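Local coordinates for protein dipeptidase AC. Metallo peptidase. MEROPS family M19 (Rhodobacter sphaeroides, PDB 3LY0) that probably hydrolyses dipeptides as a metallodipeptidase of the membrane dipeptidase family, and binds two zinc ions together with a phosphinate mimic of L-Ala-D-Ala, at residues 85-89 and 90-94; 142-145 and 146-150; 278-282 and 283-287; 320-323 and 324-327. One frame throughout, in Å; residues are numbered along the deposited sequence.

Contact 1. Residues 85-89 and 90-94; sequences PMIRA and EQAQP
Ala89 CB lies over one face of the Gln93 carboxamide, 4.0 Å from Gln93 NE2, while the carboxamide of Gln91 lies beside Arg88 and is gripped at its edges. Gln91 NE2 donates to Glu90 OE2 at 2.9 Å, the acceptor almost in the amide plane and met on its anti lone pair. At the other end of the same amide, Gln91 OE1 accepts a hydrogen bond from a water that itself accepts from Arg88 N. The water thus links a side chain of the first turn to the N-H of the N-cap residue Arg88. Gln93 stretches out straight beyond CG (chi2 176°), and its NE2 is hydrogen-bonded to Ala143 O, in the loop before helix 149-157; a leucine here would probably leave that carbonyl without its amide donor. Among the apolar groups, Ile87 CG2 meets Ala92 CB at 3.9 Å. The backbone starts the helix with Ala92 N to Arg88 O at 3.0 Å and Gln93 N to Ala89 O at 2.8 Å. The turn thus opens helix 89-109 after strand 79-80, with Ala92 against Glu142 in the loop between strand 132-139 and helix 149-157.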
ATOM      1  N   PRO A  85     -17.400  12.088  -2.738  1.00 14.75           N
ATOM      2  CA  PRO A  85     -18.616  11.349  -2.396  1.00 15.23           C
ATOM      3  C   PRO A  85     -18.388   9.837  -2.416  1.00 14.60           C
ATOM      4  O   PRO A  85     -17.479   9.345  -3.092  1.00 14.87           O
ATOM      5  CB  PRO A  85     -19.597  11.723  -3.516  1.00 16.99           C
ATOM      6  CG  PRO A  85     -18.979  12.822  -4.270  1.00 20.38           C
ATOM      7  CD  PRO A  85     -17.500  12.793  -4.023  1.00 15.18           C
ATOM      8  N   MET A  86     -19.220   9.114  -1.675  1.00 15.15           N
ATOM      9  CA  MET A  86     -19.180   7.659  -1.645  1.00 14.25           C
ATOM     10  C   MET A  86     -19.468   7.086  -3.037  1.00 16.49           C
ATOM     11  O   MET A  86     -20.314   7.598  -3.767  1.00 17.90           O
ATOM     12  CB  MET A  86     -20.202   7.133  -0.614  1.00 18.54           C
ATOM     13  CG  MET A  86     -20.173   5.611  -0.350  1.00 17.16           C
ATOM     14  SD  MET A  86     -21.293   5.079   0.984  1.00 19.86           S
ATOM     15  CE  MET A  86     -22.297   6.556   1.122  1.00 23.59           C
ATOM     16  N   ILE A  87     -18.735   6.038  -3.408  1.00 14.99           N
ATOM     17  CA  ILE A  87     -19.015   5.283  -4.624  1.00 14.48           C
ATOM     18  C   ILE A  87     -19.639   3.962  -4.198  1.00 16.19           C
ATOM     19  O   ILE A  87     -19.106   3.276  -3.322  1.00 17.62           O
ATOM     20  CB  ILE A  87     -17.726   5.025  -5.438  1.00 14.34           C
ATOM     21  CG1 ILE A  87     -17.064   6.344  -5.840  1.00 17.66           C
ATOM     22  CG2 ILE A  87     -18.024   4.185  -6.684  1.00 16.33           C
ATOM     23  CD1 ILE A  87     -15.705   6.166  -6.490  1.00 17.31           C
ATOM     24  N   ARG A  88     -20.794   3.626  -4.768  1.00 20.00           N
ATOM     25  CA  ARG A  88     -21.486   2.404  -4.380  1.00 20.49           C
ATOM     26  C   ARG A  88     -21.050   1.230  -5.252  1.00 14.12           C
ATOM     27  O   ARG A  88     -20.419   1.426  -6.293  1.00 13.95           O
ATOM     28  CB  ARG A  88     -23.005   2.588  -4.450  1.00 19.81           C
ATOM     29  CG  ARG A  88     -23.528   3.684  -3.523  1.00 23.57           C
ATOM     30  CD  ARG A  88     -23.087   3.468  -2.077  1.00 24.68           C
ATOM     31  NE  ARG A  88     -23.831   2.390  -1.436  1.00 26.96           N
ATOM     32  CZ  ARG A  88     -25.002   2.550  -0.829  1.00 33.01           C
ATOM     33  NH1 ARG A  88     -25.609   1.510  -0.271  1.00 34.89           N
ATOM     34  NH2 ARG A  88     -25.566   3.751  -0.776  1.00 33.98           N
ATOM     35  N   ALA A  89     -21.393   0.025  -4.816  1.00 14.76           N
ATOM     36  CA  ALA A  89     -20.950  -1.196  -5.490  1.00 12.87           C
ATOM     37  C   ALA A  89     -21.293  -1.262  -6.985  1.00 14.83           C
ATOM     38  O   ALA A  89     -20.464  -1.675  -7.798  1.00 13.83           O
ATOM     39  CB  ALA A  89     -21.455  -2.445  -4.747  1.00 16.91           C
ATOM     40  N   GLU A  90     -22.504  -0.855  -7.354  1.00 15.48           N
ATOM     41  CA  GLU A  90     -22.908  -0.903  -8.755  1.00 15.84           C
ATOM     42  C   GLU A  90     -21.934  -0.161  -9.678  1.00 15.45           C
ATOM     43  O   GLU A  90     -21.668  -0.604 -10.798  1.00 16.57           O
ATOM     44  CB  GLU A  90     -24.328  -0.351  -8.906  1.00 18.69           C
ATOM     45  CG  GLU A  90     -24.878  -0.371 -10.321  1.00 23.96           C
ATOM     46  CD  GLU A  90     -26.268   0.234 -10.395  1.00 27.41           C
ATOM     47  OE1 GLU A  90     -27.254  -0.532 -10.452  1.00 30.07           O
ATOM     48  OE2 GLU A  90     -26.376   1.480 -10.376  1.00 28.28           O
ATOM     49  N   GLN A  91     -21.390   0.960  -9.207  1.00 12.21           N
ATOM     50  CA  GLN A  91     -20.445   1.737  -9.995  1.00 13.99           C
ATOM     51  C   GLN A  91     -18.998   1.267  -9.819  1.00 14.00           C
ATOM     52  O   GLN A  91     -18.192   1.335 -10.750  1.00 15.77           O
ATOM     53  CB  GLN A  91     -20.544   3.226  -9.627  1.00 15.91           C
ATOM     54  CG  GLN A  91     -21.746   3.937 -10.239  1.00 21.00           C
ATOM     55  CD  GLN A  91     -23.065   3.371  -9.753  1.00 22.34           C
ATOM     56  OE1 GLN A  91     -23.360   3.384  -8.556  1.00 23.80           O
ATOM     57  NE2 GLN A  91     -23.870   2.855 -10.688  1.00 21.91           N
ATOM     58  N   ALA A  92     -18.665   0.801  -8.618  1.00 12.59           N
ATOM     59  CA  ALA A  92     -17.295   0.393  -8.327  1.00 10.71           C
ATOM     60  C   ALA A  92     -16.966  -0.962  -8.942  1.00 10.27           C
ATOM     61  O   ALA A  92     -15.826  -1.213  -9.340  1.00 12.02           O
ATOM     62  CB  ALA A  92     -17.048   0.370  -6.815  1.00 11.16           C
ATOM     63  N   GLN A  93     -17.962  -1.840  -9.023  1.00 10.31           N
ATOM     64  CA  GLN A  93     -17.687  -3.212  -9.450  1.00 10.12           C
ATOM     65  C   GLN A  93     -17.074  -3.366 -10.844  1.00  9.82           C
ATOM     66  O   GLN A  93     -16.111  -4.105 -11.000  1.00 10.38           O
ATOM     67  CB  GLN A  93     -18.901  -4.129  -9.241  1.00 11.36           C
ATOM     68  CG  GLN A  93     -19.055  -4.497  -7.778  1.00 11.12           C
ATOM     69  CD  GLN A  93     -20.274  -5.326  -7.475  1.00 11.66           C
ATOM     70  OE1 GLN A  93     -21.206  -5.414  -8.280  1.00 13.09           O
ATOM     71  NE2 GLN A  93     -20.283  -5.942  -6.296  1.00 12.79           N
ATOM     72  N   PRO A  94     -17.601  -2.661 -11.853  1.00 10.97           N
ATOM     73  CA  PRO A  94     -16.983  -2.785 -13.179  1.00 12.53           C
ATOM     74  C   PRO A  94     -15.523  -2.314 -13.184  1.00  9.74           C
ATOM     75  O   PRO A  94     -14.682  -2.871 -13.899  1.00 10.82           O
ATOM     76  CB  PRO A  94     -17.863  -1.882 -14.060  1.00 14.83           C
ATOM     77  CG  PRO A  94     -19.186  -1.857 -13.357  1.00 13.91           C
ATOM     78  CD  PRO A  94     -18.862  -1.896 -11.889  1.00 13.64           C
TER
HETATM   79  O   HOH W   1     -22.127   5.226  -6.739  1.00 24.58           O

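Contact 2. Residues 142-145 and 146-150; sequences EAIG and ADLDA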
ATOM      1  N   GLU A 142     -15.303  -0.503  -1.927  1.00 10.27           N
ATOM      2  CA  GLU A 142     -16.545  -0.114  -2.586  1.00 11.14           C
ATOM      3  C   GLU A 142     -17.134  -1.209  -3.464  1.00 10.59           C
ATOM      4  O   GLU A 142     -18.350  -1.270  -3.636  1.00 11.36           O
ATOM      5  CB  GLU A 142     -16.331   1.119  -3.444  1.00 13.14           C
ATOM      6  CG  GLU A 142     -16.085   2.378  -2.655  1.00 12.43           C
ATOM      7  CD  GLU A 142     -14.622   2.665  -2.396  1.00 13.38           C
ATOM      8  OE1 GLU A 142     -13.752   1.800  -2.646  1.00 13.35           O
ATOM      9  OE2 GLU A 142     -14.350   3.787  -1.933  1.00 12.46           O
ATOM     10  N   ALA A 143     -16.292  -2.061  -4.035  1.00 11.13           N
ATOM     11  CA  ALA A 143     -16.793  -3.136  -4.877  1.00 10.98           C
ATOM     12  C   ALA A 143     -17.451  -4.251  -4.069  1.00 11.38           C
ATOM     13  O   ALA A 143     -17.967  -5.207  -4.645  1.00 12.60           O
ATOM     14  CB  ALA A 143     -15.677  -3.691  -5.742  1.00 11.26           C
ATOM     15  N   ILE A 144     -17.407  -4.139  -2.743  1.00 11.98           N
ATOM     16  CA  ILE A 144     -18.053  -5.104  -1.859  1.00 12.48           C
ATOM     17  C   ILE A 144     -19.318  -4.480  -1.271  1.00 11.54           C
ATOM     18  O   ILE A 144     -19.260  -3.439  -0.617  1.00 12.09           O
ATOM     19  CB  ILE A 144     -17.123  -5.510  -0.681  1.00 11.69           C
ATOM     20  CG1 ILE A 144     -15.707  -5.863  -1.170  1.00 13.66           C
ATOM     21  CG2 ILE A 144     -17.741  -6.648   0.130  1.00 13.65           C
ATOM     22  CD1 ILE A 144     -15.678  -6.947  -2.215  1.00 12.05           C
ATOM     23  N   GLY A 145     -20.469  -5.087  -1.521  1.00 12.47           N
ATOM     24  CA  GLY A 145     -21.688  -4.580  -0.917  1.00 12.48           C
ATOM     25  C   GLY A 145     -21.712  -4.841   0.577  1.00 12.14           C
ATOM     26  O   GLY A 145     -20.957  -5.669   1.080  1.00 12.82           O
ATOM     27  N   ALA A 146     -22.594  -4.143   1.292  1.00 14.84           N
ATOM     28  CA  ALA A 146     -22.700  -4.323   2.740  1.00 14.79           C
ATOM     29  C   ALA A 146     -23.093  -5.753   3.127  1.00 13.47           C
ATOM     30  O   ALA A 146     -22.795  -6.219   4.224  1.00 15.56           O
ATOM     31  CB  ALA A 146     -23.682  -3.310   3.333  1.00 17.01           C
ATOM     32  N   ASP A 147     -23.741  -6.452   2.201  1.00 14.49           N
ATOM     33  CA  ASP A 147     -24.098  -7.857   2.377  1.00 15.83           C
ATOM     34  C   ASP A 147     -22.877  -8.787   2.411  1.00 12.62           C
ATOM     35  O   ASP A 147     -22.944  -9.910   2.916  1.00 14.99           O
ATOM     36  CB  ASP A 147     -25.023  -8.264   1.231  1.00 15.90           C
ATOM     37  CG  ASP A 147     -24.481  -7.817  -0.114  1.00 21.36           C
ATOM     38  OD1 ASP A 147     -24.828  -6.708  -0.589  1.00 26.00           O
ATOM     39  OD2 ASP A 147     -23.664  -8.558  -0.671  1.00 15.01           O
ATOM     40  N   LEU A 148     -21.761  -8.299   1.869  1.00 12.08           N
ATOM     41  CA  LEU A 148     -20.496  -9.035   1.803  1.00 12.61           C
ATOM     42  C   LEU A 148     -20.429 -10.156   0.762  1.00 11.83           C
ATOM     43  O   LEU A 148     -19.434 -10.877   0.694  1.00 11.75           O
ATOM     44  CB  LEU A 148     -20.078  -9.579   3.171  1.00 14.79           C
ATOM     45  CG  LEU A 148     -19.989  -8.555   4.304  1.00 12.68           C
ATOM     46  CD1 LEU A 148     -19.416  -9.205   5.541  1.00 16.64           C
ATOM     47  CD2 LEU A 148     -19.132  -7.377   3.900  1.00 14.47           C
ATOM     48  N   ASP A 149     -21.478 -10.317  -0.042  1.00 11.50           N
ATOM     49  CA  ASP A 149     -21.486 -11.417  -1.004  1.00 11.52           C
ATOM     50  C   ASP A 149     -20.285 -11.367  -1.934  1.00 11.41           C
ATOM     51  O   ASP A 149     -19.701 -12.406  -2.255  1.00 11.80           O
ATOM     52  CB  ASP A 149     -22.758 -11.405  -1.849  1.00 12.11           C
ATOM     53  CG  ASP A 149     -23.920 -12.082  -1.170  1.00 17.21           C
ATOM     54  OD1 ASP A 149     -23.763 -12.571  -0.029  1.00 16.05           O
ATOM     55  OD2 ASP A 149     -24.991 -12.135  -1.806  1.00 20.31           O
ATOM     56  N   ALA A 150     -19.924 -10.164  -2.375  1.00 10.40           N
ATOM     57  CA  ALA A 150     -18.812 -10.032  -3.314  1.00 10.68           C
ATOM     58  C   ALA A 150     -17.454 -10.269  -2.664  1.00 12.86           C
ATOM     59  O   ALA A 150     -16.484 -10.519  -3.358  1.00 11.92           O
ATOM     60  CB  ALA A 150     -18.846  -8.691  -4.024  1.00 12.37           C
TER
HETATM   61  O   HOH W   2     -21.526  -7.760  -2.222  1.00 13.00           O
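Ile144 reaches over the start of the next helix with two branches. The side chains of Ile144 and Leu148 cross obliquely, CG2 of Ile144 4.1 Å from Leu148 CD2, and Ile144 CD1 lies 3.8 Å from Ala150 C. With CG1 anti to the carbonyl carbon (chi1 -48°) and CG2 anti to the backbone N, the two branches diverge to these two residues. The CB of Ala150 turns toward the loop and sits 3.6 Å from Ala143 O. An alanine in place of Ile144 would keep neither branch, and would probably open a gap between Leu148 and Ala150. The backbone that sets these side chains is a type I beta turn from Gly145 to Leu148, closed by Leu148 N to Gly145 O at 2.9 Å, the donor standing well above the carbonyl plane. Asp147 then makes an Asx turn: its OD2 accepts from Asp149 N at 2.9 Å. One water links Gly145 N, Asp147 OD2 and Ala150 N, so that the same carboxylate oxygen steadies both the turn and the helix start. Farther out, Phe172 covers Ile144 and Leu148, and Leu148 also packs on Leu197 of helix 192-204. The arrangement is a strand-to-helix connection of the TIM-barrel kind, a beta-alpha-beta crossover in which helix 149-157 joins the parallel strands 132-139 and 159-163; the zinc ligand Glu139 stands at the end of the first.

Contact 3. Residues 278-282 and 283-287; sequences AEMGW and EPVLR
Met280 and Pro284 slide past each other in opposite directions, and the methyl CE of Met280 comes to 3.8 Å from Pro284 CB. The same methyl also approaches Val285 CG2, at 4.4 Å. Met280 CG lies between the backbone N and the carbonyl carbon (chi1 58°), and a bend at chi3 brings CE round to the proline ring. Val285 CG2 has a second neighbour in Trp282, where it sits at the edge of the indole near its plane, 4.3 Å from CE3. Leu270 of helix 267-270 also packs on this apolar group, as does helix 322-332. Around it runs the backbone that begins helix 283-296. Leu286 N donates to Trp282 O at 3.1 Å, and Gly281 O lies 3.3 Å from Pro284 CD. The polar edge is formed one turn apart along the helix. Arg287 NH2 makes a salt bridge with Glu283 OE1 at 3.3 Å, while Glu283 O and Pro284 CA lie over one face of the guanidinium, offset toward its rim. Arg287 NH1 has a second carboxylate partner, Glu272, outside the turn. The chemistry implies that apolar and charged groups adjoin at this helix start, with Pro284 touching both: the two carboxylates are likely to limit the rotation of the guanidinium, which probably offsets part of their negative charge.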
ATOM      1  N   ALA A 278       9.527  16.397  -4.855  1.00 16.02           N
ATOM      2  CA  ALA A 278      10.503  15.315  -4.897  1.00 15.64           C
ATOM      3  C   ALA A 278      11.924  15.766  -4.542  1.00 15.20           C
ATOM      4  O   ALA A 278      12.828  14.930  -4.439  1.00 15.20           O
ATOM      5  CB  ALA A 278      10.496  14.658  -6.277  1.00 14.18           C
ATOM      6  N   GLU A 279      12.125  17.076  -4.377  1.00 16.94           N
ATOM      7  CA  GLU A 279      13.453  17.625  -4.089  1.00 18.55           C
ATOM      8  C   GLU A 279      13.779  17.503  -2.605  1.00 17.40           C
ATOM      9  O   GLU A 279      13.497  18.399  -1.802  1.00 19.51           O
ATOM     10  CB  GLU A 279      13.548  19.085  -4.549  1.00 19.46           C
ATOM     11  CG  GLU A 279      14.859  19.770  -4.180  1.00 28.82           C
ATOM     12  CD  GLU A 279      14.869  21.248  -4.538  1.00 31.59           C
ATOM     13  OE1 GLU A 279      15.617  22.013  -3.889  1.00 37.07           O
ATOM     14  OE2 GLU A 279      14.122  21.644  -5.460  1.00 38.42           O
ATOM     15  N   MET A 280      14.370  16.365  -2.256  1.00 17.15           N
ATOM     16  CA  MET A 280      14.679  16.024  -0.879  1.00 16.10           C
ATOM     17  C   MET A 280      15.796  14.995  -0.907  1.00 14.93           C
ATOM     18  O   MET A 280      16.089  14.415  -1.950  1.00 18.35           O
ATOM     19  CB  MET A 280      13.452  15.425  -0.185  1.00 15.32           C
ATOM     20  CG  MET A 280      12.902  14.161  -0.875  1.00 15.19           C
ATOM     21  SD  MET A 280      11.387  13.473  -0.124  1.00 11.44           S
ATOM     22  CE  MET A 280      12.041  12.618   1.296  1.00 19.01           C
ATOM     23  N   GLY A 281      16.407  14.764   0.248  1.00 16.84           N
ATOM     24  CA  GLY A 281      17.478  13.790   0.350  1.00 18.36           C
ATOM     25  C   GLY A 281      17.050  12.539   1.091  1.00 16.91           C
ATOM     26  O   GLY A 281      15.855  12.281   1.271  1.00 15.85           O
ATOM     27  N   TRP A 282      18.029  11.754   1.522  1.00 15.21           N
ATOM     28  CA  TRP A 282      17.754  10.505   2.238  1.00 13.98           C
ATOM     29  C   TRP A 282      17.338  10.700   3.703  1.00 14.21           C
ATOM     30  O   TRP A 282      16.718   9.814   4.295  1.00 14.66           O
ATOM     31  CB  TRP A 282      18.964   9.567   2.174  1.00 13.54           C
ATOM     32  CG  TRP A 282      19.305   9.120   0.799  1.00 15.27           C
ATOM     33  CD1 TRP A 282      20.464   9.377   0.118  1.00 15.13           C
ATOM     34  CD2 TRP A 282      18.487   8.340  -0.083  1.00 13.50           C
ATOM     35  NE1 TRP A 282      20.419   8.798  -1.124  1.00 16.01           N
ATOM     36  CE2 TRP A 282      19.213   8.162  -1.277  1.00 15.83           C
ATOM     37  CE3 TRP A 282      17.209   7.780   0.019  1.00 14.20           C
ATOM     38  CZ2 TRP A 282      18.709   7.446  -2.360  1.00 16.91           C
ATOM     39  CZ3 TRP A 282      16.714   7.066  -1.059  1.00 15.60           C
ATOM     40  CH2 TRP A 282      17.458   6.910  -2.230  1.00 15.45           C
ATOM     41  N   GLU A 283      17.694  11.836   4.302  1.00 15.32           N
ATOM     42  CA  GLU A 283      17.450  12.041   5.731  1.00 13.82           C
ATOM     43  C   GLU A 283      16.013  11.737   6.179  1.00 14.00           C
ATOM     44  O   GLU A 283      15.810  11.062   7.186  1.00 13.84           O
ATOM     45  CB  GLU A 283      17.806  13.473   6.169  1.00 18.24           C
ATOM     46  CG  GLU A 283      19.249  13.921   6.007  1.00 28.30           C
ATOM     47  CD  GLU A 283      19.433  15.373   6.446  1.00 33.93           C
ATOM     48  OE1 GLU A 283      18.424  16.010   6.829  1.00 36.52           O
ATOM     49  OE2 GLU A 283      20.576  15.883   6.415  1.00 29.31           O
ATOM     50  N   PRO A 284      15.007  12.261   5.458  1.00 14.14           N
ATOM     51  CA  PRO A 284      13.642  12.007   5.941  1.00 15.32           C
ATOM     52  C   PRO A 284      13.249  10.535   5.841  1.00 12.86           C
ATOM     53  O   PRO A 284      12.494  10.035   6.678  1.00 12.69           O
ATOM     54  CB  PRO A 284      12.769  12.860   5.003  1.00 14.93           C
ATOM     55  CG  PRO A 284      13.717  13.931   4.490  1.00 15.78           C
ATOM     56  CD  PRO A 284      15.029  13.226   4.344  1.00 15.43           C
ATOM     57  N   VAL A 285      13.746   9.848   4.822  1.00 12.84           N
ATOM     58  CA  VAL A 285      13.467   8.420   4.671  1.00 10.75           C
ATOM     59  C   VAL A 285      14.005   7.662   5.886  1.00 13.64           C
ATOM     60  O   VAL A 285      13.306   6.857   6.493  1.00 13.30           O
ATOM     61  CB  VAL A 285      14.105   7.869   3.391  1.00 13.69           C
ATOM     62  CG1 VAL A 285      13.927   6.353   3.304  1.00 14.65           C
ATOM     63  CG2 VAL A 285      13.507   8.557   2.155  1.00 16.47           C
ATOM     64  N   LEU A 286      15.247   7.949   6.264  1.00 14.04           N
ATOM     65  CA  LEU A 286      15.863   7.250   7.386  1.00 14.55           C
ATOM     66  C   LEU A 286      15.292   7.685   8.723  1.00 12.03           C
ATOM     67  O   LEU A 286      15.284   6.926   9.687  1.00 13.56           O
ATOM     68  CB  LEU A 286      17.377   7.452   7.365  1.00 14.22           C
ATOM     69  CG  LEU A 286      18.057   6.726   6.209  1.00 20.56           C
ATOM     70  CD1 LEU A 286      19.506   7.177   6.083  1.00 25.10           C
ATOM     71  CD2 LEU A 286      17.949   5.211   6.390  1.00 22.83           C
ATOM     72  N   ARG A 287      14.817   8.921   8.793  1.00 12.34           N
ATOM     73  CA  ARG A 287      14.181   9.417   9.995  1.00 13.37           C
ATOM     74  C   ARG A 287      12.927   8.590  10.271  1.00 12.19           C
ATOM     75  O   ARG A 287      12.709   8.116  11.382  1.00 13.17           O
ATOM     76  CB  ARG A 287      13.814  10.888   9.792  1.00 15.08           C
ATOM     77  CG  ARG A 287      13.536  11.659  11.057  1.00 23.44           C
ATOM     78  CD  ARG A 287      13.538  13.162  10.763  1.00 28.73           C
ATOM     79  NE  ARG A 287      14.691  13.558   9.946  1.00 31.90           N
ATOM     80  CZ  ARG A 287      14.620  14.254   8.808  1.00 28.26           C
ATOM     81  NH1 ARG A 287      13.444  14.657   8.334  1.00 27.37           N
ATOM     82  NH2 ARG A 287      15.732  14.557   8.144  1.00 31.77           N
TER

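Contact 4. Residues 320-323 and 324-327; sequences TGLP and ALQA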
ATOM      1  N   THR A 320      13.744   1.416 -10.280  1.00 14.03           N
ATOM      2  CA  THR A 320      15.183   1.178 -10.461  1.00 14.20           C
ATOM      3  C   THR A 320      16.009   1.907  -9.402  1.00 14.82           C
ATOM      4  O   THR A 320      17.235   1.756  -9.346  1.00 15.44           O
ATOM      5  CB  THR A 320      15.696   1.562 -11.874  1.00 14.76           C
ATOM      6  OG1 THR A 320      15.741   2.990 -12.021  1.00 16.23           O
ATOM      7  CG2 THR A 320      14.833   0.936 -12.958  1.00 15.68           C
ATOM      8  N   GLY A 321      15.344   2.703  -8.570  1.00 11.81           N
ATOM      9  CA  GLY A 321      16.019   3.395  -7.485  1.00 12.37           C
ATOM     10  C   GLY A 321      16.124   2.600  -6.189  1.00 11.62           C
ATOM     11  O   GLY A 321      16.709   3.077  -5.217  1.00 13.09           O
ATOM     12  N   LEU A 322      15.545   1.406  -6.150  1.00 14.25           N
ATOM     13  CA  LEU A 322      15.625   0.604  -4.932  1.00 13.52           C
ATOM     14  C   LEU A 322      17.071   0.330  -4.494  1.00 12.81           C
ATOM     15  O   LEU A 322      17.370   0.371  -3.302  1.00 13.91           O
ATOM     16  CB  LEU A 322      14.824  -0.693  -5.065  1.00 11.17           C
ATOM     17  CG  LEU A 322      13.302  -0.504  -5.101  1.00 11.92           C
ATOM     18  CD1 LEU A 322      12.606  -1.835  -5.388  1.00 12.14           C
ATOM     19  CD2 LEU A 322      12.773   0.117  -3.815  1.00 13.60           C
ATOM     20  N   PRO A 323      17.976   0.059  -5.452  1.00 15.01           N
ATOM     21  CA  PRO A 323      19.364  -0.136  -5.013  1.00 16.52           C
ATOM     22  C   PRO A 323      19.984   1.096  -4.349  1.00 16.16           C
ATOM     23  O   PRO A 323      20.714   0.950  -3.363  1.00 15.29           O
ATOM     24  CB  PRO A 323      20.095  -0.506  -6.311  1.00 18.64           C
ATOM     25  CG  PRO A 323      19.034  -1.173  -7.153  1.00 14.99           C
ATOM     26  CD  PRO A 323      17.769  -0.377  -6.846  1.00 15.02           C
ATOM     27  N   ALA A 324      19.708   2.290  -4.867  1.00 14.62           N
ATOM     28  CA  ALA A 324      20.199   3.519  -4.243  1.00 14.65           C
ATOM     29  C   ALA A 324      19.631   3.692  -2.834  1.00 15.88           C
ATOM     30  O   ALA A 324      20.329   4.133  -1.918  1.00 16.32           O
ATOM     31  CB  ALA A 324      19.870   4.729  -5.103  1.00 17.48           C
ATOM     32  N   LEU A 325      18.354   3.357  -2.668  1.00 15.26           N
ATOM     33  CA  LEU A 325      17.735   3.408  -1.350  1.00 13.69           C
ATOM     34  C   LEU A 325      18.461   2.470  -0.386  1.00 13.20           C
ATOM     35  O   LEU A 325      18.793   2.846   0.748  1.00 13.91           O
ATOM     36  CB  LEU A 325      16.246   3.035  -1.452  1.00 12.53           C
ATOM     37  CG  LEU A 325      15.515   2.761  -0.134  1.00 12.76           C
ATOM     38  CD1 LEU A 325      15.555   3.960   0.793  1.00 14.84           C
ATOM     39  CD2 LEU A 325      14.062   2.345  -0.387  1.00 13.61           C
ATOM     40  N   GLN A 326      18.726   1.256  -0.852  1.00 13.47           N
ATOM     41  CA  GLN A 326      19.425   0.271  -0.028  1.00 13.60           C
ATOM     42  C   GLN A 326      20.818   0.754   0.370  1.00 16.70           C
ATOM     43  O   GLN A 326      21.239   0.565   1.508  1.00 15.75           O
ATOM     44  CB  GLN A 326      19.492  -1.079  -0.727  1.00 12.82           C
ATOM     45  CG  GLN A 326      18.140  -1.770  -0.811  1.00 13.68           C
ATOM     46  CD  GLN A 326      18.235  -3.159  -1.395  1.00 16.84           C
ATOM     47  OE1 GLN A 326      19.260  -3.824  -1.270  1.00 16.51           O
ATOM     48  NE2 GLN A 326      17.163  -3.613  -2.039  1.00 15.49           N
ATOM     49  N   ALA A 327      21.516   1.401  -0.557  1.00 15.53           N
ATOM     50  CA  ALA A 327      22.831   1.959  -0.251  1.00 16.70           C
ATOM     51  C   ALA A 327      22.781   3.008   0.860  1.00 16.43           C
ATOM     52  O   ALA A 327      23.658   3.049   1.738  1.00 16.28           O
ATOM     53  CB  ALA A 327      23.463   2.548  -1.500  1.00 17.40           C
TER
HETATM   54  O   HOH W   3      19.423   2.746  -7.781  1.00 19.29           O
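This is a local helical contact, the first turn of helix 322-332, where a short 3-10 segment at Thr320 and Gly321 passes into the regular helix. Three successive bonds from residue i+4 to i define it. Leu325 N donates to Gly321 O at 3.0 Å, Gln326 N to Leu322 O at 2.9 Å, and Ala327 N to Pro323 O at 3.0 Å. Pro323 fits this place because a residue in the first turn needs no N-H of its own for the helix. At the junction of the two helical forms a water accepts from Ala324 N and donates to Thr320 O, bridging them. Leu325, with CG anti to the backbone N (chi1 168°), runs roughly the same way as Leu322, so that Leu322 CD2 and Leu325 CD2 meet 4.3 Å apart. Gln326 runs out extended beyond CG, which passes 3.4 Å from Leu322 O. Its buried amide is satisfied outside the turn, NE2 donating to Ile7 O, with Val9 of strand 9-11 and Cys343 of helix 336-354 packed nearby. Leu322 also rests on Val9. A helix that follows strand 301-303 yet packs against strand 9-11 is consistent with the closing region of a TIM barrel, and the zinc-binding Asp306, which comes between that strand and this helix in the sequence, is about 11 Å from Leu322, side chain to side chain.

How the contacts relate
The four helix starts fall into two pairs on opposite sides of the chain's centre. Contacts 1 and 2 lie about 10 Å apart, centre to centre, and touch directly: Ala89 CB meets Glu142 O at 3.5 Å. Contacts 3 and 4, about 13 Å apart between centres, join through Trp282, whose CH2 is 3.6 Å from Leu325 CA. Between the pairs the centres are 37 to 40 Å apart, and no atoms touch. The bound phosphinate lies in the middle, about 12 Å from the side chain of Ile87 in contact 1 and about 13 Å from that of Met280 in contact 3, so both pairs flank the dizinc site without lining it.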